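PDB 3OMX: CG14216 from Drosophila melanogaster, which dephosphorylates serine and threonine residues in the C-terminal domain of RNA polymerase II and probably acts in RNA processing and transcription termination. Local coordinates for residues A[105-110]-A[135-140]; A[12-17]-A[142-147]; A[3-8]-A[30-35]; A[129-134]-A[185-190]; A[156-161]-A[170-175]. All blocks are in the same frame, centred on the assembly; numbering follows the deposited sequence.

Contact 1. Residues A[105-110]-A[135-140]; sequences VTVEER and VDVVDN. With VO4 (vanadate ion), chain E.
The flat groups that meet here are the peptide carbonyls of Thr106 and Val107 and the carboxylate of Asp136. Val135 N donates a hydrogen bond to Thr106 O, almost head-on to the carbonyl, 2.9 Å away, with a C=O...N angle of 165°. Val137 N donates to Val107 O at 3.0 Å, but comes in tilted 27° from that carbonyl plane. Asp136, between them, turns its CB off the 105-110 chain. Its first torsion (chi1 -69°) sets CG beside the backbone N, and OD1 swings back to within 3.8 Å of Glu108 CA. A water donates to Asp136 OD1 and accepts from Glu109 N, which begins helix 109-120. Strands 103-106 and 129-134 are parallel neighbours in the central sheet, and the pairing here runs on past their C-terminal ends. As in low molecular weight tyrosine phosphatases, the active site lies at the C-terminal ends of the parallel strands. The valine side chains pack together. Val107 CG1 meets Val137 CG1 at 3.7 Å, while Val105 CG1 and Val135 CG2 stand 4.1 Å apart and rest against helix 141-158. Farther along, the loop carries Asp139 to the bound vanadate, OD2 lying 3.1 Å from vanadate O1. Arg14 ties both segments to the pocket through a salt bridge with Glu108 and a hydrogen bond to Val137 O.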
# COMPACT_ATOMS: atom_id res chain seq x y z
N VAL A 105 -6.65 -0.52 -0.59
CA VAL A 105 -6.26 -1.49 -1.54
C VAL A 105 -5.03 -2.18 -0.92
O VAL A 105 -4.08 -1.47 -0.61
CB VAL A 105 -5.76 -0.84 -2.82
CG1 VAL A 105 -5.12 -1.97 -3.70
CG2 VAL A 105 -6.90 -0.11 -3.50
N THR A 106 -5.09 -3.52 -0.75
CA THR A 106 -4.01 -4.34 -0.24
C THR A 106 -3.38 -5.05 -1.44
O THR A 106 -4.04 -5.23 -2.42
CB THR A 106 -4.60 -5.33 0.80
OG1 THR A 106 -5.67 -6.10 0.19
CG2 THR A 106 -5.32 -4.45 2.07
N VAL A 107 -2.11 -5.35 -1.40
CA VAL A 107 -1.41 -5.96 -2.47
C VAL A 107 -1.11 -7.48 -2.30
O VAL A 107 -0.39 -8.03 -3.09
CB VAL A 107 -0.09 -5.18 -2.66
CG1 VAL A 107 -0.48 -3.75 -3.04
CG2 VAL A 107 0.64 -5.21 -1.41
N GLU A 108 -1.65 -8.13 -1.28
CA GLU A 108 -1.50 -9.56 -1.07
C GLU A 108 -2.37 -9.99 0.04
O GLU A 108 -2.88 -9.16 0.78
CB GLU A 108 -0.08 -10.01 -0.92
CG GLU A 108 0.52 -9.61 0.33
CD GLU A 108 2.06 -10.03 0.48
OE1 GLU A 108 2.96 -9.90 -0.42
OE2 GLU A 108 2.40 -10.46 1.60
N GLU A 109 -2.69 -11.29 0.06
CA GLU A 109 -3.73 -11.88 0.91
C GLU A 109 -3.44 -11.73 2.39
O GLU A 109 -4.36 -11.44 3.17
CB GLU A 109 -3.82 -13.39 0.60
CG GLU A 109 -4.84 -13.72 -0.32
CD GLU A 109 -5.03 -15.32 -0.46
OE1 GLU A 109 -5.77 -15.97 0.36
OE2 GLU A 109 -4.39 -15.91 -1.37
N ARG A 110 -2.18 -11.93 2.79
CA ARG A 110 -1.83 -11.75 4.19
C ARG A 110 -2.14 -10.35 4.66
O ARG A 110 -2.75 -10.18 5.74
CB ARG A 110 -0.36 -11.96 4.46
CG ARG A 110 0.16 -13.23 3.99
CD ARG A 110 1.52 -13.47 4.71
NE ARG A 110 1.94 -12.18 5.31
CZ ARG A 110 1.54 -11.66 6.49
NH1 ARG A 110 0.68 -12.30 7.38
NH2 ARG A 110 2.04 -10.46 6.85
N VAL A 135 -5.61 -6.40 -4.58
CA VAL A 135 -5.14 -6.53 -5.89
C VAL A 135 -3.70 -7.07 -5.75
O VAL A 135 -2.80 -6.31 -5.28
CB VAL A 135 -5.03 -5.17 -6.59
CG1 VAL A 135 -4.34 -5.43 -7.92
CG2 VAL A 135 -6.44 -4.44 -6.76
N ASP A 136 -3.47 -8.33 -6.15
CA ASP A 136 -2.15 -8.95 -5.96
C ASP A 136 -1.05 -8.29 -6.73
O ASP A 136 -1.10 -8.15 -7.92
CB ASP A 136 -2.11 -10.47 -6.34
CG ASP A 136 -2.92 -11.41 -5.35
OD1 ASP A 136 -2.79 -11.41 -4.07
OD2 ASP A 136 -3.72 -12.22 -5.92
N VAL A 137 0.02 -7.94 -6.04
CA VAL A 137 1.20 -7.51 -6.72
C VAL A 137 2.42 -8.14 -6.11
O VAL A 137 2.53 -8.29 -4.88
CB VAL A 137 1.29 -5.96 -6.95
CG1 VAL A 137 0.12 -5.18 -6.43
CG2 VAL A 137 2.60 -5.40 -6.62
N VAL A 138 3.34 -8.56 -6.98
CA VAL A 138 4.49 -9.24 -6.48
C VAL A 138 5.52 -8.23 -5.93
O VAL A 138 5.67 -7.08 -6.40
CB VAL A 138 5.03 -10.13 -7.59
CG1 VAL A 138 6.36 -10.71 -7.20
CG2 VAL A 138 4.04 -11.33 -7.90
N ASP A 139 6.23 -8.65 -4.92
CA ASP A 139 7.10 -7.77 -4.24
C ASP A 139 8.50 -7.65 -4.83
O ASP A 139 9.48 -7.95 -4.19
CB ASP A 139 7.14 -8.12 -2.75
CG ASP A 139 7.99 -7.10 -1.89
OD1 ASP A 139 8.41 -6.00 -2.41
OD2 ASP A 139 8.25 -7.38 -0.68
N ASN A 140 8.63 -7.04 -6.00
CA ASN A 140 9.91 -6.56 -6.46
C ASN A 140 9.66 -5.17 -7.22
O ASN A 140 8.53 -4.81 -7.48
CB ASN A 140 10.51 -7.62 -7.37
CG ASN A 140 9.65 -7.90 -8.55
OD1 ASN A 140 9.49 -7.05 -9.42
ND2 ASN A 140 9.08 -9.06 -8.59
V VO4 E . 6.04 -3.58 0.69
O1 VO4 E . 7.75 -4.52 0.50
O2 VO4 E . 7.08 -2.37 1.69
O3 VO4 E . 5.50 -5.16 1.72
O4 VO4 E . 6.00 -3.85 -1.17
O HOH W 1 -1.62 -12.86 -2.26

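Contact 2. Residues A[12-17]-A[142-147]; sequences MNRSME and EDALMG. With VO4 (vanadate ion), chain E.
Ala144 puts its methyl group against the first turn of helix 14-24. Its CB lies 4.0 Å from Glu17 CB and 4.1 Å from Arg14 CG. Glu17 leaves its helix with CG on the far side from its backbone N (chi1 -162°), then bends at chi2. CG thereby rests on the backbone carbonyl of Ala144, and the Glu17 carboxylate lies against Leu145, the two side chains crossing at a slant. Its OE1 is held by a salt bridge to Arg83. One water joins the two backbones, donating to Arg14 O and to Ala144 O. The helix follows the phosphate-binding P-loop of the cysteine phosphatases, the CX5R loop that runs from Cys8 to Arg14. Backbone amides of the loop grip the vanadate: Met12 N and Asn13 N both bond to vanadate O2. Arg14 N donates to vanadate O4 at 2.7 Å and so does Arg14 NE, also at 2.7 Å, so backbone and side chain hold one oxygen. A bend at chi3 (-72°) turns the guanidinium edge toward the ion, with the vanadium in its plane. Arg14 NH2 then reaches vanadate O3 at 3.0 Å.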
# COMPACT_ATOMS: atom_id res chain seq x y z
N MET A 12 7.23 0.32 1.98
CA MET A 12 8.46 0.68 1.31
C MET A 12 8.41 0.55 -0.20
O MET A 12 8.99 1.37 -0.92
CB MET A 12 9.62 -0.21 1.72
CG MET A 12 10.04 -0.11 3.09
SD MET A 12 11.11 1.36 3.27
CE MET A 12 12.04 1.12 1.79
N ASN A 13 7.83 -0.55 -0.70
CA ASN A 13 7.92 -0.81 -2.15
C ASN A 13 6.57 -0.71 -2.83
O ASN A 13 6.30 0.34 -3.40
CB ASN A 13 8.69 -2.09 -2.46
CG ASN A 13 8.66 -2.50 -3.95
OD1 ASN A 13 8.46 -3.66 -4.26
ND2 ASN A 13 8.92 -1.56 -4.86
N ARG A 14 5.73 -1.76 -2.78
CA ARG A 14 4.56 -1.76 -3.56
C ARG A 14 3.56 -0.66 -3.15
O ARG A 14 2.81 -0.12 -3.96
CB ARG A 14 3.86 -3.10 -3.41
CG ARG A 14 4.58 -4.23 -4.03
CD ARG A 14 4.01 -5.51 -3.52
NE ARG A 14 4.36 -5.77 -2.11
CZ ARG A 14 3.98 -6.89 -1.48
NH1 ARG A 14 3.30 -7.84 -2.10
NH2 ARG A 14 4.27 -7.09 -0.22
N SER A 15 3.41 -0.43 -1.87
CA SER A 15 2.46 0.55 -1.48
C SER A 15 3.00 1.96 -1.87
O SER A 15 2.25 2.76 -2.27
CB SER A 15 2.21 0.39 -0.00
OG SER A 15 3.32 0.75 0.70
N MET A 16 4.31 2.18 -1.84
CA MET A 16 4.88 3.47 -2.16
C MET A 16 4.98 3.78 -3.72
O MET A 16 4.74 4.91 -4.14
CB MET A 16 6.19 3.65 -1.45
CG MET A 16 6.03 3.91 0.07
SD MET A 16 5.27 5.47 0.39
CE MET A 16 6.68 6.55 0.23
N GLU A 17 5.24 2.77 -4.57
CA GLU A 17 5.10 2.97 -5.99
C GLU A 17 3.69 3.32 -6.35
O GLU A 17 3.47 4.11 -7.23
CB GLU A 17 5.39 1.68 -6.68
CG GLU A 17 5.70 1.82 -8.13
CD GLU A 17 7.09 2.38 -8.44
OE1 GLU A 17 8.12 2.05 -7.77
OE2 GLU A 17 7.17 3.18 -9.39
N GLU A 142 9.88 -4.08 -10.23
CA GLU A 142 9.31 -4.19 -11.55
C GLU A 142 7.83 -4.40 -11.48
O GLU A 142 7.11 -3.71 -12.13
CB GLU A 142 9.97 -5.38 -12.26
CG GLU A 142 9.32 -5.74 -13.61
CD GLU A 142 10.37 -6.48 -14.58
OE1 GLU A 142 11.63 -6.15 -14.58
OE2 GLU A 142 9.88 -7.35 -15.37
N ASP A 143 7.39 -5.39 -10.74
CA ASP A 143 5.99 -5.62 -10.53
C ASP A 143 5.32 -4.60 -9.70
O ASP A 143 4.09 -4.52 -9.75
CB ASP A 143 5.83 -6.90 -9.75
CG ASP A 143 4.83 -7.85 -10.42
OD1 ASP A 143 5.45 -8.41 -11.46
OD2 ASP A 143 3.52 -8.04 -9.96
N ALA A 144 6.06 -3.89 -8.84
CA ALA A 144 5.50 -2.77 -8.04
C ALA A 144 5.00 -1.69 -9.06
O ALA A 144 3.92 -1.29 -9.00
CB ALA A 144 6.50 -2.19 -7.01
N LEU A 145 5.75 -1.46 -10.12
CA LEU A 145 5.35 -0.53 -11.15
C LEU A 145 4.14 -1.00 -11.90
O LEU A 145 3.12 -0.27 -12.09
CB LEU A 145 6.54 -0.26 -12.10
CG LEU A 145 6.60 1.19 -12.66
CD1 LEU A 145 5.88 2.31 -11.85
CD2 LEU A 145 8.03 1.57 -12.96
N MET A 146 4.18 -2.25 -12.29
CA MET A 146 3.06 -2.79 -12.99
C MET A 146 1.75 -2.87 -12.19
O MET A 146 0.65 -2.68 -12.74
CB MET A 146 3.43 -4.09 -13.69
CG MET A 146 4.81 -3.90 -14.58
SD MET A 146 5.16 -2.47 -15.79
CE MET A 146 4.12 -2.91 -17.14
N GLY A 147 1.87 -3.23 -10.93
CA GLY A 147 0.79 -3.22 -9.99
C GLY A 147 0.35 -1.78 -9.80
O GLY A 147 -0.82 -1.50 -9.65
V VO4 E . 6.04 -3.58 0.69
O1 VO4 E . 7.75 -4.52 0.50
O2 VO4 E . 7.08 -2.37 1.69
O3 VO4 E . 5.50 -5.16 1.72
O4 VO4 E . 6.00 -3.85 -1.17
O HOH W 2 2.31 -1.49 -6.50

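Contact 3. Residues A[3-8]-A[30-35]; sequences AVAVVC and RSYGTG. With VO4 (vanadate ion), chain E.
Val7 stands beside Tyr32 and Thr34, and its branches part from CB. CB itself lies 4.1 Å from Tyr32 O. CG1 reaches past that oxygen to Thr34 CG2, 3.8 Å away, and the two side chains cross at about a right angle. CG2 turns the other way and meets Tyr32 CB at 4.4 Å. On the same face, the Ala5 methyl lies at the edge of the Tyr32 ring, close to CE1. The Tyr32 hydroxyl is hydrogen-bonded to Thr97. The two strands pair in parallel. Their bonds alternate in direction: Arg30 N to Val4 O, Val6 N to Arg30 O, Tyr32 N to Val6 O and Cys8 N to Tyr32 O, all of 3.0 to 3.1 Å. Thr34 N to Cys8 O is a weak last bond. Strand 3-8, helix 14-24 and strand 28-33 form a beta-alpha-beta unit, and 28-33 is an outer strand of the central sheet. Cys8 turns SG into the space between its backbone N and carbonyl carbon (chi1 75°), on the face that carries Val6 and Ser31. SG binds the vanadium of vanadate at 2.3 Å. Vanadate here mimics a transition state, and a sulfur attached to its metal is consistent with Cys8 attacking phosphorus, as in other cysteine phosphatases.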
# COMPACT_ATOMS: atom_id res chain seq x y z
N ALA A 3 -10.98 9.18 -1.04
CA ALA A 3 -9.83 9.13 -0.19
C ALA A 3 -9.40 7.68 -0.34
O ALA A 3 -10.22 6.81 -0.12
CB ALA A 3 -10.29 9.44 1.29
N VAL A 4 -8.13 7.42 -0.60
CA VAL A 4 -7.71 6.08 -0.83
C VAL A 4 -6.49 5.77 -0.06
O VAL A 4 -5.67 6.62 0.11
CB VAL A 4 -7.30 5.90 -2.38
CG1 VAL A 4 -6.79 4.59 -2.58
CG2 VAL A 4 -8.52 6.05 -3.25
N ALA A 5 -6.34 4.51 0.38
CA ALA A 5 -5.11 4.07 1.04
C ALA A 5 -4.60 2.79 0.28
O ALA A 5 -5.36 1.98 -0.12
CB ALA A 5 -5.45 3.71 2.44
N VAL A 6 -3.31 2.65 0.18
CA VAL A 6 -2.70 1.59 -0.40
C VAL A 6 -1.75 1.03 0.66
O VAL A 6 -1.02 1.77 1.25
CB VAL A 6 -1.87 1.91 -1.69
CG1 VAL A 6 -1.40 0.56 -2.18
CG2 VAL A 6 -2.63 2.51 -2.84
N VAL A 7 -1.71 -0.32 0.79
CA VAL A 7 -1.22 -0.99 2.00
C VAL A 7 -0.45 -2.27 1.60
O VAL A 7 -0.99 -3.11 0.93
CB VAL A 7 -2.45 -1.38 3.04
CG1 VAL A 7 -1.81 -1.96 4.28
CG2 VAL A 7 -3.38 -0.23 3.40
N CYS A 8 0.81 -2.39 1.96
CA CYS A 8 1.58 -3.52 1.74
C CYS A 8 2.07 -4.02 3.14
O CYS A 8 1.43 -3.81 4.13
CB CYS A 8 2.70 -3.27 0.74
SG CYS A 8 4.13 -2.35 1.17
N ARG A 30 -2.91 7.80 0.59
CA ARG A 30 -1.95 7.63 1.70
C ARG A 30 -1.59 6.16 1.57
O ARG A 30 -2.28 5.36 0.90
CB ARG A 30 -2.61 7.98 3.10
CG ARG A 30 -3.35 9.33 3.04
CD ARG A 30 -4.08 10.02 4.34
NE ARG A 30 -2.96 10.43 5.10
CZ ARG A 30 -2.60 11.66 5.45
NH1 ARG A 30 -3.37 12.71 5.23
NH2 ARG A 30 -1.49 11.77 6.11
N SER A 31 -0.46 5.82 2.15
CA SER A 31 -0.06 4.52 2.04
C SER A 31 0.41 4.03 3.45
O SER A 31 0.79 4.85 4.22
CB SER A 31 1.00 4.46 0.98
OG SER A 31 2.16 5.07 1.47
N TYR A 32 0.40 2.67 3.74
CA TYR A 32 0.71 2.00 5.03
C TYR A 32 1.26 0.56 4.86
O TYR A 32 1.27 0.06 3.76
CB TYR A 32 -0.51 1.92 5.95
CG TYR A 32 -1.19 3.24 6.20
CD1 TYR A 32 -2.20 3.65 5.38
CD2 TYR A 32 -0.82 4.08 7.31
CE1 TYR A 32 -2.80 4.91 5.56
CE2 TYR A 32 -1.40 5.29 7.52
CZ TYR A 32 -2.38 5.73 6.62
OH TYR A 32 -3.05 6.89 6.72
N GLY A 33 1.70 -0.00 5.99
CA GLY A 33 2.38 -1.27 6.18
C GLY A 33 1.54 -1.90 7.26
O GLY A 33 0.87 -1.21 8.10
N THR A 34 1.41 -3.21 7.16
CA THR A 34 0.64 -3.94 8.14
C THR A 34 1.61 -4.81 8.94
O THR A 34 1.22 -5.48 9.85
CB THR A 34 -0.41 -4.90 7.52
OG1 THR A 34 0.17 -5.81 6.50
CG2 THR A 34 -1.74 -4.31 7.29
N GLY A 35 2.84 -4.84 8.62
CA GLY A 35 3.76 -5.64 9.45
C GLY A 35 3.94 -5.03 10.86
O GLY A 35 3.35 -3.97 11.22
V VO4 E . 6.04 -3.58 0.69
O1 VO4 E . 7.75 -4.52 0.50
O2 VO4 E . 7.08 -2.37 1.69
O3 VO4 E . 5.50 -5.16 1.72
O4 VO4 E . 6.00 -3.85 -1.17

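Contact 4. Residues A[129-134]-A[185-190]; sequences PVHVLN and HSVLFY
Strand 184-189 is the last, antiparallel strand of the five-stranded mixed sheet, and this contact fastens it along strand 129-134. Two hydrogen-bonded pairs do so. Val130 and Leu188 exchange bonds, as do Val132 and Ser186. Val132 N to Ser186 O is nearly straight at 2.8 Å. Val130 N meets Leu188 O from above the carbonyl plane, 37° out of it. Helix 164-179 packs on the face of Pro129, His131 and His185. There Val187 lies alongside His131, with Val187 CG1 near the plane of the imidazole at its edge, 3.7 Å from His131 CD2. Pro129 packs obliquely on Phe189, CG to CE2 at 3.9 Å. On the other face, helix 109-120 packs on Leu188 and Tyr190, and Ser186 OG bonds to the hydroxyl of Tyr112. The Tyr190 hydroxyl bonds to Phe101 N. Val130 holds CG1 between its backbone N and carbonyl carbon (chi1 49°). This methyl makes a CH-pi contact over one face of the Tyr190 ring, with CG1 4.1 Å from the centroid.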
# COMPACT_ATOMS: atom_id res chain seq x y z
N PRO A 129 -19.22 3.15 5.51
CA PRO A 129 -18.70 1.99 4.78
C PRO A 129 -17.38 2.37 4.22
O PRO A 129 -17.32 3.46 3.63
CB PRO A 129 -19.71 1.84 3.61
CG PRO A 129 -20.95 2.65 4.07
CD PRO A 129 -20.29 3.82 4.76
N VAL A 130 -16.35 1.56 4.48
CA VAL A 130 -15.12 1.64 3.72
C VAL A 130 -14.94 0.32 2.90
O VAL A 130 -15.19 -0.78 3.47
CB VAL A 130 -13.91 1.86 4.64
CG1 VAL A 130 -13.92 0.89 5.78
CG2 VAL A 130 -12.67 1.65 3.86
N HIS A 131 -14.53 0.39 1.60
CA HIS A 131 -14.35 -0.87 0.81
C HIS A 131 -12.91 -1.34 0.79
O HIS A 131 -12.03 -0.56 0.41
CB HIS A 131 -14.78 -0.57 -0.57
CG HIS A 131 -16.23 -0.41 -0.66
ND1 HIS A 131 -16.85 0.82 -0.89
CD2 HIS A 131 -17.21 -1.30 -0.45
CE1 HIS A 131 -18.14 0.65 -0.88
NE2 HIS A 131 -18.39 -0.62 -0.58
N VAL A 132 -12.62 -2.56 1.21
CA VAL A 132 -11.21 -3.08 1.19
C VAL A 132 -11.13 -4.02 -0.04
O VAL A 132 -11.97 -4.87 -0.16
CB VAL A 132 -10.84 -3.85 2.51
CG1 VAL A 132 -9.45 -4.30 2.52
CG2 VAL A 132 -10.93 -2.92 3.73
N LEU A 133 -10.15 -3.79 -0.90
CA LEU A 133 -9.92 -4.48 -2.13
C LEU A 133 -8.53 -5.04 -2.14
O LEU A 133 -7.61 -4.35 -1.79
CB LEU A 133 -10.01 -3.55 -3.39
CG LEU A 133 -11.37 -2.88 -3.47
CD1 LEU A 133 -11.50 -1.79 -4.50
CD2 LEU A 133 -12.57 -3.83 -3.52
N ASN A 134 -8.36 -6.31 -2.53
CA ASN A 134 -7.03 -6.82 -2.71
C ASN A 134 -6.73 -6.94 -4.21
O ASN A 134 -7.45 -7.58 -4.97
CB ASN A 134 -6.94 -8.21 -2.07
CG ASN A 134 -5.53 -8.76 -2.07
OD1 ASN A 134 -4.69 -8.26 -1.34
ND2 ASN A 134 -5.23 -9.76 -2.95
N HIS A 185 -12.98 -8.50 -2.01
CA HIS A 185 -13.71 -7.33 -1.58
C HIS A 185 -14.40 -7.57 -0.26
O HIS A 185 -15.26 -8.48 -0.10
CB HIS A 185 -14.66 -6.89 -2.68
CG HIS A 185 -15.67 -5.83 -2.33
ND1 HIS A 185 -15.38 -4.67 -1.61
CD2 HIS A 185 -16.96 -5.70 -2.71
CE1 HIS A 185 -16.44 -3.90 -1.55
NE2 HIS A 185 -17.42 -4.51 -2.21
N SER A 186 -14.05 -6.70 0.70
CA SER A 186 -14.80 -6.58 1.93
C SER A 186 -15.43 -5.22 2.17
O SER A 186 -14.80 -4.15 1.93
CB SER A 186 -13.87 -6.92 3.10
OG SER A 186 -13.63 -8.29 3.00
N VAL A 187 -16.65 -5.24 2.72
CA VAL A 187 -17.16 -3.99 3.25
C VAL A 187 -17.11 -3.98 4.78
O VAL A 187 -17.68 -4.82 5.44
CB VAL A 187 -18.51 -3.54 2.75
CG1 VAL A 187 -18.86 -4.07 1.37
CG2 VAL A 187 -19.50 -3.89 3.72
N LEU A 188 -16.30 -3.05 5.29
CA LEU A 188 -16.11 -2.75 6.69
C LEU A 188 -16.76 -1.37 7.04
O LEU A 188 -17.16 -0.57 6.12
CB LEU A 188 -14.64 -2.62 6.93
CG LEU A 188 -13.85 -3.90 7.21
CD1 LEU A 188 -14.43 -4.65 8.39
CD2 LEU A 188 -13.88 -4.77 6.09
N PHE A 189 -16.89 -1.11 8.35
CA PHE A 189 -17.46 0.17 8.84
C PHE A 189 -16.59 0.88 9.87
O PHE A 189 -15.88 0.27 10.65
CB PHE A 189 -18.86 -0.03 9.36
CG PHE A 189 -19.77 -0.56 8.35
CD1 PHE A 189 -19.76 -1.89 8.03
CD2 PHE A 189 -20.57 0.28 7.62
CE1 PHE A 189 -20.60 -2.39 7.06
CE2 PHE A 189 -21.42 -0.21 6.64
CZ PHE A 189 -21.40 -1.57 6.36
N TYR A 190 -16.58 2.19 9.75
CA TYR A 190 -16.01 3.05 10.77
C TYR A 190 -17.19 3.51 11.68
O TYR A 190 -17.02 4.04 12.78
CB TYR A 190 -15.35 4.27 10.11
CG TYR A 190 -14.12 4.06 9.22
CD1 TYR A 190 -12.97 3.50 9.75
CD2 TYR A 190 -14.08 4.50 7.86
CE1 TYR A 190 -11.85 3.37 9.01
CE2 TYR A 190 -12.95 4.36 7.09
CZ TYR A 190 -11.88 3.76 7.65
OH TYR A 190 -10.70 3.66 6.99
OXT TYR A 190 -18.39 3.37 11.33

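Contact 5. Residues A[156-161]-A[170-175]; sequences NMMAKS and ELIQEF
Met157 extends toward Leu171 and Phe175 with CG opposite its backbone N (chi1 160°) and a straight chi2, then bends at chi3 (107°). Met158 is stretched out beyond CG and points its methyl at Ile172. These side chains join two consecutive helices, 141-158 and 164-179, which both pack on the central sheet. A type I turn runs from Met158 to Ser161, and Ser161 OG bonds to Asp163 N, just before helix 164-179, and to Asp167 OD2 in its first turn. Met157 CE lies 3.4 Å from Leu171 CB and 3.8 Å from Phe175 CB, in the groove between residues one turn apart. Met157 SD makes an oblique Met-aromatic contact, 5.4 Å from the centroid of the Phe175 ring. Leu171 slides past both methionines in the opposite direction, bringing its CD1 to 3.9 Å from Met158 CG. Leu133 of strand 129-134 touches both Met158 and Ile172. At its tip, Met158 CE touches Ile172 CG1 at 3.7 Å.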
# COMPACT_ATOMS: atom_id res chain seq x y z
N ASN A 156 -9.35 4.71 -10.80
CA ASN A 156 -9.78 5.68 -11.78
C ASN A 156 -11.15 5.33 -12.24
O ASN A 156 -12.03 6.18 -12.52
CB ASN A 156 -8.82 5.67 -12.96
CG ASN A 156 -9.12 6.73 -13.98
OD1 ASN A 156 -9.12 7.94 -13.67
ND2 ASN A 156 -9.32 6.32 -15.20
N MET A 157 -11.39 4.03 -12.29
CA MET A 157 -12.72 3.66 -12.65
C MET A 157 -13.74 3.89 -11.51
O MET A 157 -14.81 4.37 -11.72
CB MET A 157 -12.76 2.25 -13.24
CG MET A 157 -14.10 1.61 -13.20
SD MET A 157 -13.63 -0.10 -13.67
CE MET A 157 -13.86 -0.79 -11.97
N MET A 158 -13.42 3.48 -10.30
CA MET A 158 -14.34 3.73 -9.24
C MET A 158 -14.65 5.22 -8.93
O MET A 158 -15.74 5.54 -8.41
CB MET A 158 -13.76 3.00 -8.10
CG MET A 158 -14.26 1.47 -8.24
SD MET A 158 -13.12 0.73 -7.07
CE MET A 158 -13.50 -0.98 -7.77
N ALA A 159 -13.70 6.10 -9.23
CA ALA A 159 -13.79 7.52 -8.90
C ALA A 159 -14.86 8.14 -9.84
O ALA A 159 -15.20 9.22 -9.63
CB ALA A 159 -12.47 8.18 -9.12
N LYS A 160 -15.39 7.41 -10.85
CA LYS A 160 -16.46 7.93 -11.74
C LYS A 160 -17.82 7.83 -11.15
O LYS A 160 -18.74 8.41 -11.66
CB LYS A 160 -16.48 7.13 -12.98
CG LYS A 160 -15.24 7.47 -13.69
CD LYS A 160 -15.07 6.60 -14.90
CE LYS A 160 -13.72 7.04 -15.40
NZ LYS A 160 -13.48 6.18 -16.51
N SER A 161 -17.94 7.03 -10.12
CA SER A 161 -19.21 6.69 -9.59
C SER A 161 -19.63 7.79 -8.64
O SER A 161 -18.79 8.33 -7.92
CB SER A 161 -19.03 5.43 -8.78
OG SER A 161 -20.22 5.12 -8.11
N GLU A 170 -20.34 -4.30 -9.18
CA GLU A 170 -20.41 -4.40 -10.60
C GLU A 170 -19.22 -3.87 -11.31
O GLU A 170 -18.90 -4.42 -12.31
CB GLU A 170 -21.70 -3.82 -11.15
CG GLU A 170 -22.26 -4.77 -12.33
CD GLU A 170 -22.53 -6.32 -11.93
OE1 GLU A 170 -23.00 -6.58 -10.75
OE2 GLU A 170 -22.28 -7.25 -12.79
N LEU A 171 -18.53 -2.87 -10.76
CA LEU A 171 -17.31 -2.37 -11.33
C LEU A 171 -16.16 -3.36 -11.07
O LEU A 171 -15.23 -3.56 -11.85
CB LEU A 171 -16.99 -1.00 -10.73
CG LEU A 171 -18.08 0.10 -10.87
CD1 LEU A 171 -17.64 1.34 -10.16
CD2 LEU A 171 -18.23 0.45 -12.37
N ILE A 172 -16.24 -3.99 -9.93
CA ILE A 172 -15.24 -4.97 -9.63
C ILE A 172 -15.27 -6.11 -10.65
O ILE A 172 -14.27 -6.45 -11.25
CB ILE A 172 -15.39 -5.48 -8.27
CG1 ILE A 172 -14.88 -4.38 -7.33
CG2 ILE A 172 -14.48 -6.72 -8.06
CD1 ILE A 172 -15.32 -4.62 -5.80
N GLN A 173 -16.44 -6.62 -10.91
CA GLN A 173 -16.60 -7.62 -11.95
C GLN A 173 -16.14 -7.18 -13.36
O GLN A 173 -15.52 -7.95 -13.98
CB GLN A 173 -18.05 -8.05 -12.00
CG GLN A 173 -18.53 -8.72 -10.68
CD GLN A 173 -19.94 -9.29 -10.84
OE1 GLN A 173 -20.60 -8.93 -11.84
NE2 GLN A 173 -20.40 -10.22 -9.91
N GLU A 174 -16.45 -5.98 -13.85
CA GLU A 174 -16.03 -5.62 -15.18
C GLU A 174 -14.54 -5.62 -15.19
O GLU A 174 -13.93 -5.98 -16.21
CB GLU A 174 -16.29 -4.15 -15.55
CG GLU A 174 -17.65 -3.75 -15.69
CD GLU A 174 -18.30 -4.44 -16.91
OE1 GLU A 174 -17.58 -4.86 -17.93
OE2 GLU A 174 -19.57 -4.54 -16.83
N PHE A 175 -13.98 -5.04 -14.16
CA PHE A 175 -12.53 -4.90 -14.10
C PHE A 175 -11.79 -6.26 -14.06
O PHE A 175 -10.73 -6.45 -14.67
CB PHE A 175 -12.18 -4.04 -12.86
CG PHE A 175 -10.73 -3.71 -12.77
CD1 PHE A 175 -10.22 -2.66 -13.50
CD2 PHE A 175 -9.89 -4.42 -11.97
CE1 PHE A 175 -8.93 -2.35 -13.45
CE2 PHE A 175 -8.56 -4.09 -11.90
CZ PHE A 175 -8.08 -3.07 -12.65

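In the fold
From the N terminus, contact 3 closes first, pairing 3-8 with 30-35 around helix 14-24. Contact 2 starts within that loop, at 12-17, and closes only at 142-147, so the two cross. Contact 1 opens and closes entirely within the span of contact 2. Contact 4 begins at 129-134, crosses both contact 1 and contact 2, and ends at the C terminus. Contact 5 lies inside the span of contact 4 and joins the helices between its strands. Contacts 1, 3 and 4 share the central sheet. Contacts 1, 2 and 3 meet at the vanadate, whereas contacts 4 and 5 touch each other away from it.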